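Local coordinates for protein EscN (Escherichia coli O127:H6, PDB 2OBL) that belongs to the P-loop NTPase fold, in the family of the ATP synthase alpha and beta subunits, and probably serves a type III secretion system, at residues Gly106-Gly109 with Arg110-Asn113; Gln326-Thr329 with Lys330-Ser333. The protein carries 1 engineered substitution. All coordinates share one frame; numbering follows the deposited sequence.

Contact 1: Gly106-Gly109 with Arg110-Asn113; sequences GERG and REVN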
loop_
_atom_site.group_PDB
_atom_site.type_symbol
_atom_site.label_atom_id
_atom_site.label_comp_id
_atom_site.label_asym_id
_atom_site.label_seq_id
_atom_site.Cartn_x
_atom_site.Cartn_y
_atom_site.Cartn_z
ATOM N N GLY A 106 -1.787 -2.217 -15.644
ATOM C CA GLY A 106 -0.829 -3.034 -16.391
ATOM C C GLY A 106 -0.934 -4.544 -16.277
ATOM O O GLY A 106 -0.105 -5.266 -16.838
ATOM N N GLU A 107 -1.930 -5.031 -15.544
ATOM C CA GLU A 107 -2.132 -6.487 -15.440
ATOM C C GLU A 107 -3.172 -6.955 -16.454
ATOM O O GLU A 107 -3.825 -6.142 -17.107
ATOM C CB GLU A 107 -2.543 -6.912 -14.018
ATOM C CG GLU A 107 -1.667 -6.374 -12.886
ATOM C CD GLU A 107 -0.329 -7.063 -12.750
ATOM O OE1 GLU A 107 -0.181 -8.213 -13.231
ATOM O OE2 GLU A 107 0.591 -6.446 -12.147
ATOM N N ARG A 108 -3.314 -8.268 -16.601
ATOM C CA ARG A 108 -4.343 -8.811 -17.486
ATOM C C ARG A 108 -5.708 -8.775 -16.809
ATOM O O ARG A 108 -5.798 -8.727 -15.584
ATOM C CB ARG A 108 -3.998 -10.240 -17.893
ATOM C CG ARG A 108 -2.844 -10.325 -18.868
ATOM C CD ARG A 108 -2.499 -11.764 -19.184
ATOM N NE ARG A 108 -2.156 -12.525 -17.984
ATOM C CZ ARG A 108 -2.918 -13.479 -17.455
ATOM N NH1 ARG A 108 -4.082 -13.796 -18.019
ATOM N NH2 ARG A 108 -2.514 -14.122 -16.362
ATOM N N GLY A 109 -6.773 -8.822 -17.609
ATOM C CA GLY A 109 -8.130 -8.813 -17.073
ATOM C C GLY A 109 -8.357 -9.870 -16.009
ATOM O O GLY A 109 -9.071 -9.651 -15.028
ATOM N N ARG A 110 -7.735 -11.025 -16.198
ATOM C CA ARG A 110 -7.851 -12.117 -15.250
ATOM C C ARG A 110 -7.435 -11.694 -13.839
ATOM O O ARG A 110 -8.148 -11.956 -12.869
ATOM C CB ARG A 110 -7.009 -13.299 -15.733
ATOM C CG ARG A 110 -6.911 -14.422 -14.750
ATOM C CD ARG A 110 -6.227 -15.619 -15.379
ATOM N NE ARG A 110 -6.268 -16.767 -14.484
ATOM C CZ ARG A 110 -5.398 -16.981 -13.505
ATOM N NH1 ARG A 110 -5.518 -18.057 -12.739
ATOM N NH2 ARG A 110 -4.408 -16.122 -13.293
ATOM N N GLU A 111 -6.286 -11.027 -13.730
ATOM C CA GLU A 111 -5.781 -10.588 -12.438
ATOM C C GLU A 111 -6.631 -9.473 -11.858
ATOM O O GLU A 111 -6.768 -9.360 -10.649
ATOM C CB GLU A 111 -4.316 -10.132 -12.530
ATOM C CG GLU A 111 -3.317 -11.266 -12.429
ATOM C CD GLU A 111 -3.331 -12.160 -13.651
ATOM O OE1 GLU A 111 -2.951 -11.680 -14.736
ATOM O OE2 GLU A 111 -3.722 -13.341 -13.535
ATOM N N VAL A 112 -7.196 -8.639 -12.726
ATOM C CA VAL A 112 -8.073 -7.574 -12.263
ATOM C C VAL A 112 -9.318 -8.181 -11.632
ATOM O O VAL A 112 -9.729 -7.811 -10.528
ATOM C CB VAL A 112 -8.468 -6.624 -13.417
ATOM C CG1 VAL A 112 -9.435 -5.569 -12.922
ATOM C CG2 VAL A 112 -7.223 -5.975 -14.017
ATOM N N ASN A 113 -9.928 -9.130 -12.328
ATOM C CA ASN A 113 -11.141 -9.728 -11.800
ATOM C C ASN A 113 -10.893 -10.499 -10.500
ATOM O O ASN A 113 -11.733 -10.486 -9.601
ATOM C CB ASN A 113 -11.863 -10.554 -12.871
ATOM C CG ASN A 113 -12.426 -9.676 -13.974
ATOM O OD1 ASN A 113 -12.518 -10.082 -15.128
ATOM N ND2 ASN A 113 -12.780 -8.444 -13.619
HETATM O O HOH W 1 -1.304 -9.921 -15.220
#
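At the N-terminal end of helix 109-116, just after strand 99-105 of the central sheet, Arg108 in the N-cap position meets Arg110 and Glu111 of the first helical turn in a salt-bridge network. Glu111 is its centre. Arg108 NH2 sits 3.0 Å from Glu111 OE1, but the oxygen lies over one face of the guanidinium, well out of its plane, so the attraction is between charges and no N-H is aimed at it. The guanidinium and carboxylate planes are turned 59° apart. Arg110 NH2 does donate to the other oxygen, Glu111 OE2, over 2.9 Å, though the bond is bent and the oxygen somewhat tilted from the guanidinium plane. The Arg110 chain, stretched out from CG to NE, runs alongside Arg108 and points the same way, leaving the guanidinium planes only 12° apart. Both groups gather at the one carboxylate, with Arg108 NH2 3.2 Å from Glu111 OE2, and it probably balances their charge.

Glu111 CG lies beside its own backbone N (chi1 -84°), and a bend at chi2 folds the carboxylate back toward Arg108. A water accepts from Arg108 N and donates to Glu107 OE1. Glu107 OE2 has its own salt bridge to Arg171. The Glu107 side chain also lies near, without touching, the probable Walker A loop; an imidazole, probably from the crystallisation liquor, is bound beside it.

Underneath, the backbone starts the helix. Val112 N donates to Arg108 O over 3.2 Å, Glu111 N reaches the same oxygen only weakly, and Asn113 N bonds to Gly109 O at 2.9 Å. This is a helix start at a strand-loop-helix junction in a P-loop NTPase domain, with charged side chains bridging its first turn.

Contact 2: Gln326-Thr329 with Lys330-Ser333; sequences QQST and KDIS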
loop_
_atom_site.group_PDB
_atom_site.type_symbol
_atom_site.label_atom_id
_atom_site.label_comp_id
_atom_site.label_asym_id
_atom_site.label_seq_id
_atom_site.Cartn_x
_atom_site.Cartn_y
_atom_site.Cartn_z
ATOM N N GLN A 326 0.288 -13.344 11.810
ATOM C CA GLN A 326 -0.408 -14.080 10.773
ATOM C C GLN A 326 -1.890 -13.806 10.964
ATOM O O GLN A 326 -2.387 -13.741 12.103
ATOM C CB GLN A 326 -0.084 -15.583 10.820
ATOM C CG GLN A 326 1.361 -15.901 10.473
ATOM C CD GLN A 326 1.685 -17.378 10.598
ATOM O OE1 GLN A 326 2.651 -17.762 11.262
ATOM N NE2 GLN A 326 0.865 -18.217 9.973
ATOM N N GLN A 327 -2.595 -13.624 9.856
ATOM C CA GLN A 327 -3.981 -13.195 9.905
ATOM C C GLN A 327 -4.694 -13.584 8.623
ATOM O O GLN A 327 -4.277 -13.201 7.529
ATOM C CB GLN A 327 -4.025 -11.683 10.062
ATOM C CG GLN A 327 -5.400 -11.105 10.318
ATOM C CD GLN A 327 -5.323 -9.609 10.496
ATOM O OE1 GLN A 327 -4.241 -9.038 10.477
ATOM N NE2 GLN A 327 -6.464 -8.964 10.674
ATOM N N SER A 328 -5.765 -14.359 8.758
ATOM C CA SER A 328 -6.562 -14.741 7.598
ATOM C C SER A 328 -7.458 -13.585 7.168
ATOM O O SER A 328 -7.670 -12.631 7.914
ATOM C CB SER A 328 -7.434 -15.952 7.927
ATOM O OG SER A 328 -8.399 -15.589 8.894
ATOM N N THR A 329 -7.999 -13.698 5.964
ATOM C CA THR A 329 -8.900 -12.697 5.412
ATOM C C THR A 329 -10.126 -12.461 6.301
ATOM O O THR A 329 -10.561 -11.326 6.477
ATOM C CB THR A 329 -9.343 -13.112 3.998
ATOM O OG1 THR A 329 -8.235 -12.983 3.096
ATOM C CG2 THR A 329 -10.487 -12.254 3.510
ATOM N N LYS A 330 -10.675 -13.526 6.875
ATOM C CA LYS A 330 -11.870 -13.385 7.713
ATOM C C LYS A 330 -11.542 -13.165 9.194
ATOM O O LYS A 330 -12.440 -12.968 10.019
ATOM C CB LYS A 330 -12.805 -14.581 7.529
ATOM C CG LYS A 330 -12.388 -15.847 8.265
ATOM C CD LYS A 330 -13.490 -16.893 8.168
ATOM C CE LYS A 330 -13.073 -18.224 8.772
ATOM N NZ LYS A 330 -14.128 -19.254 8.582
ATOM N N ASP A 331 -10.251 -13.194 9.518
ATOM C CA ASP A 331 -9.760 -12.934 10.872
ATOM C C ASP A 331 -9.729 -11.425 11.106
ATOM O O ASP A 331 -8.702 -10.778 10.883
ATOM C CB ASP A 331 -8.357 -13.532 11.010
ATOM C CG ASP A 331 -7.777 -13.392 12.402
ATOM O OD1 ASP A 331 -8.369 -12.700 13.255
ATOM O OD2 ASP A 331 -6.701 -13.983 12.634
ATOM N N ILE A 332 -10.858 -10.880 11.556
ATOM C CA ILE A 332 -11.068 -9.435 11.711
ATOM C C ILE A 332 -10.601 -8.932 13.080
ATOM O O ILE A 332 -10.706 -9.647 14.079
ATOM C CB ILE A 332 -12.579 -9.080 11.543
ATOM C CG1 ILE A 332 -13.145 -9.690 10.254
ATOM C CG2 ILE A 332 -12.803 -7.567 11.577
ATOM C CD1 ILE A 332 -12.286 -9.443 9.018
ATOM N N SER A 333 -10.106 -7.696 13.121
ATOM C CA SER A 333 -9.515 -7.131 14.342
ATOM C C SER A 333 -9.553 -5.594 14.359
ATOM O O SER A 333 -8.931 -4.937 13.530
ATOM C CB SER A 333 -8.068 -7.626 14.490
ATOM O OG SER A 333 -7.521 -7.273 15.749
HETATM O O HOH W 2 -8.656 -10.059 8.467
#
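Two direct hydrogen bonds join Gln326-Thr329 to Lys330-Ser333. The straighter one comes from a side chain: Gln327 NE2 donates to Asp331 O over 2.9 Å at an N-H...O angle of 166°. The carbonyl oxygen is approached nearly along its C=O axis and lies almost in the plane of the donor amide. Gln327 places its amide there by holding CG anti to the backbone N (chi1 -172°) and running extended beyond it, across the Asp331 side chain at about a right angle. The amide is fixed at its other end too, since OE1 accepts from the backbone N of Arg60.

The second bond, Asp331 N to Ser328 O at 3.1 Å, closes a type I beta turn from Ser328 to Asp331; its donor stands well above the carbonyl plane. Asp331 is also the centre of an inverse gamma turn, and the two overlapping turns redirect the chain in the loop joining helix 318-325 to helix 335-345 of the C-terminal domain.

One water lies 2.8 Å from Ser328 O and probably donates to it; it also lies close to Asp331 O, but that short approach is doubtful.

Van der Waals contacts surround the bonds. Ser328 OG makes a tight approach, 3.0 Å, to Asp331 CB, whereas Gln327 CG packs at an ordinary 3.9 Å from the same CB. Ile332 CD1 reaches back to 3.6 Å from Thr329 O.

A salt bridge and packing tie the loop to its surroundings. Asp331 OD2 pairs with Arg60 NH2, the same nitrogen that bonds to Gln326 O, while Gln327 rests on Met90 and Thr329 on Thr86, both in helix 84-94.

Contact 1 comes first along the chain, at the step from strand 99-105 into helix 109-116 on the surface of the nucleotide-binding domain. Contact 2 follows more than two hundred residues later, in the loop between helices 318-325 and 335-345 of the C-terminal family region. Their centres are about 25 Å apart and their nearest atoms about 13 Å apart, so they do not touch. Both are local, one at a helix start and the other at a chain reversal between helices. The loop of contact 2 packs against helix 84-94, whose start belongs to the probable Walker A motif, and thereby joins the C-terminal helices to the nucleotide-binding domain that carries contact 1.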